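Local coordinates for protein BtGH115A (Bacteroides thetaiotaomicron, PDB 5BY3) that releases alpha-linked 4-O-methylglucuronic acid from decorated arabinogalactans by hydrolysis, as a glycoside hydrolase of family GH115, at residues 166-171 and 431-436; 213-218 and 240-245; 367-372 and 394-399; 404-409 and 437-442. All coordinates share one frame; numbering follows the deposited sequence.

Contact 1 (166-171 and 431-436). With NI (nickel (II) ion), chain C.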
loop_
_atom_site.group_PDB
_atom_site.type_symbol
_atom_site.label_atom_id
_atom_site.label_comp_id
_atom_site.label_asym_id
_atom_site.label_seq_id
_atom_site.Cartn_x
_atom_site.Cartn_y
_atom_site.Cartn_z
ATOM N N PHE A 166 2.282 -1.462 8.257
ATOM C CA PHE A 166 1.584 -2.236 9.239
ATOM C C PHE A 166 1.571 -3.744 8.824
ATOM O O PHE A 166 0.885 -4.097 7.881
ATOM C CB PHE A 166 0.147 -1.610 9.353
ATOM C CG PHE A 166 -0.823 -2.370 10.253
ATOM C CD1 PHE A 166 -0.379 -3.154 11.336
ATOM C CD2 PHE A 166 -2.202 -2.277 10.019
ATOM C CE1 PHE A 166 -1.281 -3.843 12.149
ATOM C CE2 PHE A 166 -3.105 -2.960 10.828
ATOM C CZ PHE A 166 -2.642 -3.725 11.917
ATOM N N ILE A 167 2.322 -4.626 9.508
ATOM C CA ILE A 167 2.150 -6.056 9.274
ATOM C C ILE A 167 0.811 -6.462 9.920
ATOM O O ILE A 167 0.632 -6.265 11.124
ATOM C CB ILE A 167 3.309 -6.950 9.795
ATOM C CG1 ILE A 167 4.560 -6.904 8.932
ATOM C CG2 ILE A 167 2.922 -8.423 9.734
ATOM C CD1 ILE A 167 5.153 -5.547 8.713
ATOM N N ASN A 168 -0.097 -7.019 9.108
ATOM C CA ASN A 168 -1.489 -7.359 9.482
ATOM C C ASN A 168 -1.934 -8.563 8.701
ATOM O O ASN A 168 -1.341 -8.871 7.685
ATOM C CB ASN A 168 -2.421 -6.199 9.094
ATOM C CG ASN A 168 -3.770 -6.234 9.802
ATOM O OD1 ASN A 168 -3.882 -6.658 10.957
ATOM N ND2 ASN A 168 -4.789 -5.721 9.136
ATOM N N ASP A 169 -2.988 -9.250 9.138
ATOM C CA ASP A 169 -3.470 -10.433 8.401
ATOM C C ASP A 169 -2.357 -11.476 8.139
ATOM O O ASP A 169 -2.350 -12.190 7.104
ATOM C CB ASP A 169 -4.167 -10.004 7.100
ATOM C CG ASP A 169 -5.358 -9.054 7.348
ATOM O OD1 ASP A 169 -6.261 -9.391 8.171
ATOM O OD2 ASP A 169 -5.397 -7.965 6.715
ATOM N N GLU A 170 -1.460 -11.576 9.123
ATOM C CA GLU A 170 -0.229 -12.340 9.075
ATOM C C GLU A 170 -0.385 -13.836 9.396
ATOM O O GLU A 170 0.635 -14.555 9.396
ATOM C CB GLU A 170 0.829 -11.708 10.020
ATOM C CG GLU A 170 0.581 -11.910 11.533
ATOM C CD GLU A 170 -0.278 -10.835 12.216
ATOM O OE1 GLU A 170 -1.095 -10.202 11.544
ATOM O OE2 GLU A 170 -0.141 -10.610 13.448
ATOM N N ASP A 171 -1.623 -14.292 9.661
ATOM C CA ASP A 171 -1.884 -15.661 10.168
ATOM C C ASP A 171 -1.378 -16.764 9.229
ATOM O O ASP A 171 -1.177 -17.884 9.702
ATOM C CB ASP A 171 -3.378 -15.980 10.400
ATOM C CG ASP A 171 -4.129 -14.972 11.291
ATOM O OD1 ASP A 171 -3.869 -13.755 11.244
ATOM O OD2 ASP A 171 -5.063 -15.426 12.001
ATOM N N ILE A 431 0.717 5.453 6.269
ATOM C CA ILE A 431 0.852 4.133 6.826
ATOM C C ILE A 431 0.133 3.163 5.926
ATOM O O ILE A 431 -1.112 3.290 5.658
ATOM C CB ILE A 431 0.267 4.004 8.255
ATOM C CG1 ILE A 431 0.979 4.911 9.268
ATOM C CG2 ILE A 431 0.279 2.528 8.685
ATOM C CD1 ILE A 431 2.427 4.572 9.629
ATOM N N LEU A 432 0.920 2.172 5.481
ATOM C CA LEU A 432 0.449 1.163 4.542
ATOM C C LEU A 432 0.171 -0.187 5.209
ATOM O O LEU A 432 1.064 -0.778 5.840
ATOM C CB LEU A 432 1.485 1.019 3.435
ATOM C CG LEU A 432 1.241 0.128 2.204
ATOM C CD1 LEU A 432 -0.016 0.507 1.442
ATOM C CD2 LEU A 432 2.465 0.266 1.333
ATOM N N ASN A 433 -1.050 -0.692 5.056
ATOM C CA ASN A 433 -1.318 -2.077 5.416
ATOM C C ASN A 433 -0.762 -2.998 4.352
ATOM O O ASN A 433 -1.196 -2.932 3.177
ATOM C CB ASN A 433 -2.807 -2.324 5.543
ATOM C CG ASN A 433 -3.111 -3.684 6.139
ATOM O OD1 ASN A 433 -2.364 -4.636 5.947
ATOM N ND2 ASN A 433 -4.185 -3.770 6.881
ATOM N N VAL A 434 0.202 -3.843 4.746
ATOM C CA VAL A 434 1.004 -4.587 3.749
ATOM C C VAL A 434 0.879 -6.098 3.829
ATOM O O VAL A 434 1.639 -6.828 3.139
ATOM C CB VAL A 434 2.511 -4.257 3.810
ATOM C CG1 VAL A 434 2.754 -2.799 3.505
ATOM C CG2 VAL A 434 3.139 -4.716 5.132
ATOM N N GLY A 435 -0.022 -6.565 4.699
ATOM C CA GLY A 435 -0.217 -7.995 4.900
ATOM C C GLY A 435 1.079 -8.601 5.423
ATOM O O GLY A 435 1.601 -8.157 6.470
ATOM N N ASP A 436 1.617 -9.575 4.665
ATOM C CA ASP A 436 2.871 -10.296 5.011
ATOM C C ASP A 436 4.115 -9.670 4.396
ATOM O O ASP A 436 5.162 -10.332 4.367
ATOM C CB ASP A 436 2.812 -11.744 4.518
ATOM C CG ASP A 436 1.544 -12.463 4.935
ATOM O OD1 ASP A 436 1.452 -12.841 6.125
ATOM O OD2 ASP A 436 0.663 -12.689 4.076
HETATM NI NI NI C . -0.932 -12.046 2.408
HETATM O O HOH W 1 -3.459 -7.190 5.375
HETATM O O HOH W 2 -1.941 -10.862 4.704
HETATM O O HOH W 3 0.897 -10.329 2.067
HETATM O O HOH W 4 -1.913 -14.079 3.450
#
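F166 and N433, paired on one face of the sheet, each carry CG anti to the backbone N (chi1 174° and -170°), which sets ring and amide beside each other. CD2 of F166 lies 4.0 Å from ND2 of N433, the two planes tilted 49° apart. This turn of N433 also brings OD1 within 3.3 Å of G435 N, whose N-H it accepts, an Asx turn for which the short amide is well suited; ND2 is held by the hydroxyl of Y391. A water bridges the same OD1 to D169 OD2. Behind the side chains the backbones pair in parallel, F166 N giving to L432 O (2.8 Å) and V434 N to F166 O (3.2 Å). Strands 162-166 and 429-433 are the first and eighth of the parallel sheet, so this pairing closes the seam of a TIM barrel. Farther along, N168 N makes a weak bond to G435 O, while G435, whose positive phi suits a glycine, brings CA within 3.1 Å of N168 O. D436 divides its carboxylate: OD1 accepts from the N-H of L174 and lies 3.4 Å from CA of E170, whereas OD2, a negatively charged oxygen, binds nickel at 2.4 Å.

Contact 2 (213-218 and 240-245)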
loop_
_atom_site.group_PDB
_atom_site.type_symbol
_atom_site.label_atom_id
_atom_site.label_comp_id
_atom_site.label_asym_id
_atom_site.label_seq_id
_atom_site.Cartn_x
_atom_site.Cartn_y
_atom_site.Cartn_z
ATOM N N PRO A 213 3.484 -3.007 14.449
ATOM C CA PRO A 213 3.840 -4.435 14.504
ATOM C C PRO A 213 2.627 -5.329 14.314
ATOM O O PRO A 213 1.523 -4.833 14.456
ATOM C CB PRO A 213 4.373 -4.587 15.923
ATOM C CG PRO A 213 3.619 -3.551 16.717
ATOM C CD PRO A 213 3.494 -2.379 15.792
ATOM N N ALA A 214 2.829 -6.620 13.992
ATOM C CA ALA A 214 1.731 -7.647 13.948
ATOM C C ALA A 214 1.047 -7.699 15.280
ATOM O O ALA A 214 1.705 -7.547 16.311
ATOM C CB ALA A 214 2.281 -9.034 13.640
HETATM N N MSE A 215 -0.251 -7.962 15.283
HETATM C CA MSE A 215 -1.037 -7.804 16.504
HETATM C C MSE A 215 -2.250 -8.667 16.505
HETATM O O MSE A 215 -3.118 -8.539 17.374
HETATM C CB MSE A 215 -1.421 -6.311 16.681
HETATM C CG MSE A 215 -2.151 -5.605 15.528
HETATM SE SE MSE A 215 -3.973 -6.292 15.200
HETATM C CE MSE A 215 -5.049 -5.062 16.312
ATOM N N HIS A 216 -2.347 -9.544 15.520
ATOM C CA HIS A 216 -3.441 -10.495 15.493
ATOM C C HIS A 216 -3.367 -11.433 16.690
ATOM O O HIS A 216 -2.278 -11.740 17.175
ATOM C CB HIS A 216 -3.430 -11.265 14.170
ATOM C CG HIS A 216 -4.366 -10.697 13.148
ATOM N ND1 HIS A 216 -4.945 -11.464 12.157
ATOM C CD2 HIS A 216 -4.855 -9.447 12.990
ATOM C CE1 HIS A 216 -5.739 -10.705 11.426
ATOM N NE2 HIS A 216 -5.702 -9.476 11.913
ATOM N N GLU A 217 -4.540 -11.874 17.154
ATOM C CA GLU A 217 -4.678 -12.835 18.272
ATOM C C GLU A 217 -3.712 -14.026 18.180
ATOM O O GLU A 217 -3.107 -14.393 19.182
ATOM C CB GLU A 217 -6.152 -13.262 18.522
ATOM C CG GLU A 217 -7.053 -13.464 17.284
ATOM C CD GLU A 217 -7.530 -12.163 16.599
ATOM O OE1 GLU A 217 -7.351 -12.035 15.359
ATOM O OE2 GLU A 217 -8.095 -11.275 17.283
ATOM N N CYS A 218 -3.500 -14.556 16.976
ATOM C CA CYS A 218 -2.469 -15.592 16.706
ATOM C C CYS A 218 -0.982 -15.230 16.970
ATOM O O CYS A 218 -0.123 -16.102 16.922
ATOM C CB CYS A 218 -2.604 -16.088 15.256
ATOM S SG CYS A 218 -2.000 -14.921 13.997
ATOM N N GLY A 240 4.438 2.623 16.362
ATOM C CA GLY A 240 3.076 3.147 16.354
ATOM C C GLY A 240 2.206 1.918 16.454
ATOM O O GLY A 240 2.740 0.827 16.621
ATOM N N ALA A 241 0.883 2.066 16.357
ATOM C CA ALA A 241 -0.050 0.916 16.376
ATOM C C ALA A 241 -1.387 1.388 15.849
ATOM O O ALA A 241 -1.543 2.576 15.638
ATOM C CB ALA A 241 -0.203 0.312 17.779
ATOM N N SER A 242 -2.349 0.476 15.663
ATOM C CA SER A 242 -3.550 0.763 14.855
ATOM C C SER A 242 -4.688 1.465 15.592
ATOM O O SER A 242 -4.592 1.742 16.810
ATOM C CB SER A 242 -4.059 -0.506 14.153
ATOM O OG SER A 242 -4.871 -1.266 15.021
ATOM N N HIS A 243 -5.763 1.716 14.840
ATOM C CA HIS A 243 -6.977 2.457 15.284
ATOM C C HIS A 243 -7.639 1.876 16.545
ATOM O O HIS A 243 -8.465 2.541 17.173
ATOM C CB HIS A 243 -7.981 2.470 14.135
ATOM C CG HIS A 243 -7.969 1.193 13.357
ATOM N ND1 HIS A 243 -8.609 0.053 13.798
ATOM C CD2 HIS A 243 -7.299 0.837 12.238
ATOM C CE1 HIS A 243 -8.364 -0.939 12.963
ATOM N NE2 HIS A 243 -7.577 -0.490 12.006
ATOM N N CYS A 244 -7.257 0.651 16.913
ATOM C CA CYS A 244 -7.776 -0.030 18.110
ATOM C C CYS A 244 -6.660 -0.439 19.087
ATOM O O CYS A 244 -6.808 -1.397 19.879
ATOM C CB CYS A 244 -8.538 -1.286 17.678
ATOM S SG CYS A 244 -7.459 -2.511 16.868
ATOM N N GLU A 245 -5.519 0.248 19.010
ATOM C CA GLU A 245 -4.380 -0.072 19.877
ATOM C C GLU A 245 -3.812 1.224 20.484
ATOM O O GLU A 245 -2.650 1.622 20.196
ATOM C CB GLU A 245 -3.316 -0.824 19.107
ATOM C CG GLU A 245 -3.621 -2.238 18.697
ATOM C CD GLU A 245 -2.494 -2.765 17.839
ATOM O OE1 GLU A 245 -2.473 -2.424 16.624
ATOM O OE2 GLU A 245 -1.608 -3.472 18.378
#
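M215, present as selenomethionine, and E245 cross at a slant, the alkyl part of one laid over the carboxylate of the other. CB of M215 meets OE2 of E245 at 3.3 Å and CG meets OE1 at 3.4 Å. Bends at chi2 and chi3 then curl the chain so that CE stays close to the carboxylate while touching the sulfur of C244, SG, 3.6 Å away; a flexible, unbranched chain, thioether in methionine and selenoether here, suits such a curved course. E245 is held in place from its own side. Its OE1 takes two bonds from S242: the backbone N (3.1 Å) arrives from above the carboxylate plane, 47° out of it, and the hydroxyl OG gives to the anti lone pair. Both donors lie in a type I turn running from S242 to E245, closed by E245 N to S242 O (2.8 Å). Nearer the barrel, CD of P213 rests on the carbonyl O of G240 at 3.4 Å. The two loops follow strands 210-212 and 238-239, the second and third of the barrel. With an alanine in place of E245, both S242 donors would probably lose their shared acceptor and a gap would open beside CB and CG of M215. The carboxylate's OE1 is thus bonded within its own loop, and what joins the loop to 213-218 is van der Waals contact, which depends on close shape matching and little on direction.

Contact 3 (367-372 and 394-399)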
loop_
_atom_site.group_PDB
_atom_site.type_symbol
_atom_site.label_atom_id
_atom_site.label_comp_id
_atom_site.label_asym_id
_atom_site.label_seq_id
_atom_site.Cartn_x
_atom_site.Cartn_y
_atom_site.Cartn_z
ATOM N N ASP A 367 -8.561 4.798 4.097
ATOM C CA ASP A 367 -9.170 4.361 2.843
ATOM C C ASP A 367 -10.280 3.368 3.205
ATOM O O ASP A 367 -10.416 3.051 4.365
ATOM C CB ASP A 367 -8.116 3.764 1.909
ATOM C CG ASP A 367 -7.701 2.322 2.291
ATOM O OD1 ASP A 367 -8.175 1.723 3.301
ATOM O OD2 ASP A 367 -6.890 1.774 1.536
ATOM N N ASP A 368 -11.048 2.874 2.223
ATOM C CA ASP A 368 -12.200 2.012 2.490
ATOM C C ASP A 368 -11.801 0.529 2.406
ATOM O O ASP A 368 -12.623 -0.340 2.133
ATOM C CB ASP A 368 -13.310 2.345 1.493
ATOM C CG ASP A 368 -12.921 2.050 0.012
ATOM O OD1 ASP A 368 -11.748 1.726 -0.305
ATOM O OD2 ASP A 368 -13.825 2.130 -0.852
ATOM N N ASN A 369 -10.516 0.279 2.608
ATOM C CA ASN A 369 -9.912 -1.033 2.564
ATOM C C ASN A 369 -9.627 -1.529 1.158
ATOM O O ASN A 369 -8.951 -2.554 1.003
ATOM C CB ASN A 369 -10.732 -2.077 3.358
ATOM C CG ASN A 369 -11.203 -1.561 4.719
ATOM O OD1 ASN A 369 -12.413 -1.574 5.014
ATOM N ND2 ASN A 369 -10.268 -1.114 5.542
ATOM N N TYR A 370 -10.150 -0.829 0.143
ATOM C CA TYR A 370 -9.885 -1.180 -1.247
ATOM C C TYR A 370 -9.178 -0.048 -1.981
ATOM O O TYR A 370 -9.255 0.066 -3.218
ATOM C CB TYR A 370 -11.149 -1.702 -1.919
ATOM C CG TYR A 370 -11.735 -2.942 -1.222
ATOM C CD1 TYR A 370 -12.355 -2.856 0.024
ATOM C CD2 TYR A 370 -11.651 -4.224 -1.814
ATOM C CE1 TYR A 370 -12.866 -3.988 0.654
ATOM C CE2 TYR A 370 -12.164 -5.372 -1.184
ATOM C CZ TYR A 370 -12.761 -5.249 0.038
ATOM O OH TYR A 370 -13.253 -6.353 0.665
ATOM N N GLY A 371 -8.429 0.759 -1.224
ATOM C CA GLY A 371 -7.546 1.776 -1.802
ATOM C C GLY A 371 -8.232 3.062 -2.267
ATOM O O GLY A 371 -7.647 3.849 -3.045
ATOM N N TYR A 372 -9.472 3.267 -1.802
ATOM C CA TYR A 372 -10.193 4.541 -1.973
ATOM C C TYR A 372 -10.340 5.306 -0.672
ATOM O O TYR A 372 -11.110 4.916 0.227
ATOM C CB TYR A 372 -11.565 4.312 -2.594
ATOM C CG TYR A 372 -11.488 3.617 -3.935
ATOM C CD1 TYR A 372 -11.107 4.320 -5.100
ATOM C CD2 TYR A 372 -11.756 2.234 -4.043
ATOM C CE1 TYR A 372 -11.048 3.682 -6.346
ATOM C CE2 TYR A 372 -11.675 1.595 -5.271
ATOM C CZ TYR A 372 -11.323 2.313 -6.411
ATOM O OH TYR A 372 -11.296 1.646 -7.611
ATOM N N VAL A 394 -3.105 -2.092 0.922
ATOM C CA VAL A 394 -2.832 -2.943 -0.276
ATOM C C VAL A 394 -3.106 -4.427 0.026
ATOM O O VAL A 394 -2.868 -5.301 -0.791
ATOM C CB VAL A 394 -1.417 -2.756 -0.903
ATOM C CG1 VAL A 394 -1.244 -1.342 -1.474
ATOM C CG2 VAL A 394 -0.321 -3.106 0.087
ATOM N N SER A 395 -3.654 -4.673 1.216
ATOM C CA SER A 395 -4.068 -6.008 1.666
ATOM C C SER A 395 -5.240 -5.884 2.666
ATOM O O SER A 395 -5.322 -4.916 3.408
ATOM C CB SER A 395 -2.869 -6.744 2.269
ATOM O OG SER A 395 -3.281 -7.968 2.823
ATOM N N TYR A 396 -6.160 -6.838 2.673
ATOM C CA TYR A 396 -7.275 -6.698 3.588
ATOM C C TYR A 396 -8.012 -7.974 3.885
ATOM O O TYR A 396 -8.129 -8.855 3.029
ATOM C CB TYR A 396 -8.245 -5.660 3.033
ATOM C CG TYR A 396 -9.463 -5.402 3.844
ATOM C CD1 TYR A 396 -9.372 -4.778 5.072
ATOM C CD2 TYR A 396 -10.726 -5.759 3.367
ATOM C CE1 TYR A 396 -10.506 -4.529 5.842
ATOM C CE2 TYR A 396 -11.873 -5.477 4.107
ATOM C CZ TYR A 396 -11.751 -4.870 5.357
ATOM O OH TYR A 396 -12.867 -4.559 6.103
ATOM N N TRP A 397 -8.539 -8.050 5.099
ATOM C CA TRP A 397 -9.476 -9.125 5.486
ATOM C C TRP A 397 -10.787 -8.443 5.826
ATOM O O TRP A 397 -10.820 -7.625 6.730
ATOM C CB TRP A 397 -8.900 -9.909 6.685
ATOM C CG TRP A 397 -9.875 -10.725 7.543
ATOM C CD1 TRP A 397 -11.247 -10.818 7.415
ATOM C CD2 TRP A 397 -9.535 -11.535 8.654
ATOM N NE1 TRP A 397 -11.769 -11.643 8.366
ATOM C CE2 TRP A 397 -10.754 -12.091 9.159
ATOM C CE3 TRP A 397 -8.317 -11.858 9.289
ATOM C CZ2 TRP A 397 -10.792 -12.965 10.260
ATOM C CZ3 TRP A 397 -8.346 -12.735 10.412
ATOM C CH2 TRP A 397 -9.582 -13.280 10.878
ATOM N N GLY A 398 -11.851 -8.750 5.089
ATOM C CA GLY A 398 -13.149 -8.136 5.333
ATOM C C GLY A 398 -14.089 -8.205 4.162
ATOM O O GLY A 398 -13.831 -8.945 3.223
ATOM N N ARG A 399 -15.183 -7.438 4.256
ATOM C CA ARG A 399 -16.264 -7.392 3.294
ATOM C C ARG A 399 -15.997 -6.313 2.238
ATOM O O ARG A 399 -15.360 -5.311 2.550
ATOM C CB ARG A 399 -17.571 -6.995 3.995
ATOM C CG ARG A 399 -17.580 -5.532 4.474
ATOM C CD ARG A 399 -18.812 -5.220 5.276
ATOM N NE ARG A 399 -18.736 -5.934 6.539
ATOM C CZ ARG A 399 -19.676 -5.940 7.474
ATOM N NH1 ARG A 399 -20.821 -5.263 7.338
ATOM N NH2 ARG A 399 -19.444 -6.631 8.560
HETATM O O HOH W 5 -14.729 -3.289 4.656
#
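Y396 reaches N369 between loops that follow strands 388-393 and 362-366, neighbours in the parallel barrel of this TIM-like domain. From CB, which lies 3.8 Å from the carbonyl O of N369, the side chain of Y396 runs straight out, CG opposite the backbone N (chi1 179°). One face of its ring then receives N369: CB of that residue sits 3.3 Å from the Y396 ring centroid, almost on the normal, a CH-pi contact, and the amide beyond it stacks only 4° from parallel, with its CG 3.2 Å from CE1 of Y396. Asparagine suits the place, since its flat end can lie on a ring and its backbone tolerates a positive phi. On the CD2 edge comes the hydroxyl of Y370, at 3.7 Å from CD2, itself hydrogen-bonded to H401 O. At the tip, OH of Y396 bonds with K345 NZ; a side chain on G398 would collide with this hydroxyl. A leucine in place of Y396 would probably deprive the N369 amide of its flat platform and K345 of its hydroxyl partner. Y396 OH finally accepts from a water 2.7 Å away, which also bonds to N369 OD1 (2.9 Å) and to R399 O (3.0 Å).

Contact 4 (404-409 and 437-442). With NI (nickel (II) ion), chain C.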
loop_
_atom_site.group_PDB
_atom_site.type_symbol
_atom_site.label_atom_id
_atom_site.label_comp_id
_atom_site.label_asym_id
_atom_site.label_seq_id
_atom_site.Cartn_x
_atom_site.Cartn_y
_atom_site.Cartn_z
ATOM N N LEU A 404 -6.010 -11.195 0.197
ATOM C CA LEU A 404 -4.842 -11.522 1.048
ATOM C C LEU A 404 -3.802 -12.404 0.405
ATOM O O LEU A 404 -2.749 -12.662 1.013
ATOM C CB LEU A 404 -5.304 -12.241 2.319
ATOM C CG LEU A 404 -6.164 -11.530 3.352
ATOM C CD1 LEU A 404 -6.563 -12.534 4.409
ATOM C CD2 LEU A 404 -5.338 -10.419 3.969
ATOM N N TRP A 405 -4.086 -12.915 -0.793
ATOM C CA TRP A 405 -3.162 -13.878 -1.360
ATOM C C TRP A 405 -2.055 -13.223 -2.175
ATOM O O TRP A 405 -0.869 -13.327 -1.814
ATOM C CB TRP A 405 -3.914 -14.925 -2.112
ATOM C CG TRP A 405 -3.094 -15.865 -2.922
ATOM C CD1 TRP A 405 -1.880 -16.431 -2.603
ATOM C CD2 TRP A 405 -3.474 -16.408 -4.182
ATOM N NE1 TRP A 405 -1.487 -17.284 -3.604
ATOM C CE2 TRP A 405 -2.454 -17.298 -4.578
ATOM C CE3 TRP A 405 -4.582 -16.217 -5.025
ATOM C CZ2 TRP A 405 -2.495 -17.985 -5.799
ATOM C CZ3 TRP A 405 -4.628 -16.903 -6.238
ATOM C CH2 TRP A 405 -3.577 -17.761 -6.618
ATOM N N LEU A 406 -2.468 -12.538 -3.242
ATOM C CA LEU A 406 -1.604 -11.780 -4.113
ATOM C C LEU A 406 -1.877 -10.271 -3.962
ATOM O O LEU A 406 -2.913 -9.848 -3.439
ATOM C CB LEU A 406 -1.827 -12.217 -5.563
ATOM C CG LEU A 406 -1.514 -13.703 -5.834
ATOM C CD1 LEU A 406 -1.959 -14.099 -7.245
ATOM C CD2 LEU A 406 -0.031 -14.006 -5.598
ATOM N N SER A 407 -0.916 -9.489 -4.406
ATOM C CA SER A 407 -0.946 -8.090 -4.278
ATOM C C SER A 407 -1.100 -7.523 -5.668
ATOM O O SER A 407 -0.105 -7.363 -6.411
ATOM C CB SER A 407 0.391 -7.620 -3.671
ATOM O OG SER A 407 0.593 -6.227 -3.934
ATOM N N THR A 408 -2.339 -7.182 -6.010
ATOM C CA THR A 408 -2.633 -6.846 -7.332
ATOM C C THR A 408 -3.241 -5.456 -7.544
ATOM O O THR A 408 -3.725 -5.126 -8.655
ATOM C CB THR A 408 -3.503 -7.948 -7.980
ATOM O OG1 THR A 408 -4.775 -8.058 -7.319
ATOM C CG2 THR A 408 -2.754 -9.273 -7.990
HETATM N N MSE A 409 -3.245 -4.642 -6.496
HETATM C CA MSE A 409 -3.828 -3.307 -6.594
HETATM C C MSE A 409 -2.980 -2.584 -7.599
HETATM O O MSE A 409 -1.766 -2.791 -7.668
HETATM C CB MSE A 409 -3.819 -2.586 -5.276
HETATM C CG MSE A 409 -4.770 -1.392 -5.320
HETATM SE SE MSE A 409 -4.639 -0.527 -3.554
HETATM C CE MSE A 409 -6.060 -1.780 -2.919
ATOM N N ILE A 437 4.007 -8.426 3.903
ATOM C CA ILE A 437 5.039 -7.784 3.048
ATOM C C ILE A 437 5.104 -8.450 1.648
ATOM O O ILE A 437 4.672 -7.852 0.666
ATOM C CB ILE A 437 6.459 -7.686 3.687
ATOM C CG1 ILE A 437 6.407 -7.030 5.107
ATOM C CG2 ILE A 437 7.447 -7.038 2.705
ATOM C CD1 ILE A 437 7.711 -7.112 5.904
ATOM N N LYS A 438 5.622 -9.670 1.555
ATOM C CA LYS A 438 5.597 -10.408 0.271
ATOM C C LYS A 438 4.133 -10.852 0.044
ATOM O O LYS A 438 3.513 -11.305 0.987
ATOM C CB LYS A 438 6.611 -11.578 0.296
ATOM C CG LYS A 438 8.020 -11.117 0.735
ATOM C CD LYS A 438 9.056 -12.236 0.899
ATOM C CE LYS A 438 9.373 -12.925 -0.416
ATOM N NZ LYS A 438 9.832 -11.977 -1.478
ATOM N N PRO A 439 3.553 -10.692 -1.149
ATOM C CA PRO A 439 4.255 -10.354 -2.376
ATOM C C PRO A 439 3.801 -8.984 -2.955
ATOM O O PRO A 439 3.312 -8.921 -4.077
ATOM C CB PRO A 439 3.792 -11.488 -3.290
ATOM C CG PRO A 439 2.308 -11.632 -2.949
ATOM C CD PRO A 439 2.257 -11.354 -1.437
ATOM N N ALA A 440 3.938 -7.925 -2.171
ATOM C CA ALA A 440 3.506 -6.560 -2.490
ATOM C C ALA A 440 4.709 -5.655 -2.615
ATOM O O ALA A 440 4.572 -4.409 -2.488
ATOM C CB ALA A 440 2.626 -6.025 -1.356
ATOM N N GLU A 441 5.879 -6.284 -2.782
ATOM C CA GLU A 441 7.150 -5.605 -2.872
ATOM C C GLU A 441 7.091 -4.342 -3.741
ATOM O O GLU A 441 7.585 -3.258 -3.371
ATOM C CB GLU A 441 8.195 -6.540 -3.454
ATOM C CG GLU A 441 8.511 -7.779 -2.615
ATOM C CD GLU A 441 7.772 -9.041 -3.065
ATOM O OE1 GLU A 441 6.791 -8.962 -3.839
ATOM O OE2 GLU A 441 8.207 -10.141 -2.643
ATOM N N TYR A 442 6.470 -4.468 -4.900
ATOM C CA TYR A 442 6.445 -3.358 -5.793
ATOM C C TYR A 442 5.583 -2.199 -5.236
ATOM O O TYR A 442 6.103 -1.067 -5.112
ATOM C CB TYR A 442 6.045 -3.748 -7.239
ATOM C CG TYR A 442 6.002 -2.480 -8.076
ATOM C CD1 TYR A 442 7.184 -1.795 -8.376
ATOM C CD2 TYR A 442 4.786 -1.895 -8.456
ATOM C CE1 TYR A 442 7.151 -0.608 -9.070
ATOM C CE2 TYR A 442 4.759 -0.688 -9.163
ATOM C CZ TYR A 442 5.954 -0.065 -9.461
ATOM O OH TYR A 442 5.983 1.109 -10.142
HETATM NI NI NI C . -0.932 -12.046 2.408
HETATM O O HOH W 3 0.897 -10.329 2.067
HETATM O O HOH W 4 -1.913 -14.079 3.450
#
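W405, L406 and S407 lie against P439 and A440, next to a metal site that begins at L404. There the carbonyl O of L404 binds nickel at 2.4 Å, beside D436 OD2 and two waters; one of these waters donates to K438 O (3.0 Å), linking the ion to the other segment. At W405 it is again the backbone that meets the partner, its O lying 3.7 Å from CD of P439. The indole turns the other way, one face covered by CG of L406 and NE1 bonded to the hydroxyl of Y561. L406 touches the proline more loosely, CD2 standing 4.3 Å from CG of P439. P439 follows a cis peptide bond and offers a compact, rigid ring that packs against W405 O and L406. S407 comes closest: CB approaches P439 O at 3.2 Å, and OG, swung opposite the backbone N (chi1 161°), lies 3.3 Å from both CA and CB of A440 and is hydrogen-bonded to Q443 OE1. Small residues suit this pair, whose CA atoms are 5.0 Å apart. A440 is the N-cap residue of helix 441-452, with K438 NZ in a salt bridge to E441 OE2 (2.7 Å) and another to E557. The contact sets the loop between strand 388-393 and helix 411-423 against the start of helix 441-452, which follows strand 429-433; helix 552-580 packs on W405 and L406.

In the fold
All four contacts are buried within the family GH115 range; none is a surface contact, though contact 2 is centred about 17 Å from the chain centre against 9 to 10 Å for the others. Contacts 1 and 4 share the nickel ion and two of its waters, with D436 from contact 1 and L404 from contact 4. Contact 1 alone includes strand pairing, at the barrel seam; contacts 2 and 3 join loops that follow strands, and contact 4 a loop and a helix start. Otherwise, backbone bonds mark contact 1, selenomethionine on carboxylate contact 2, an amide on an aromatic face contact 3, and proline against backbone contact 4. E170 and D171 bond H216 of contact 2, and V394 of contact 3 pairs with N433.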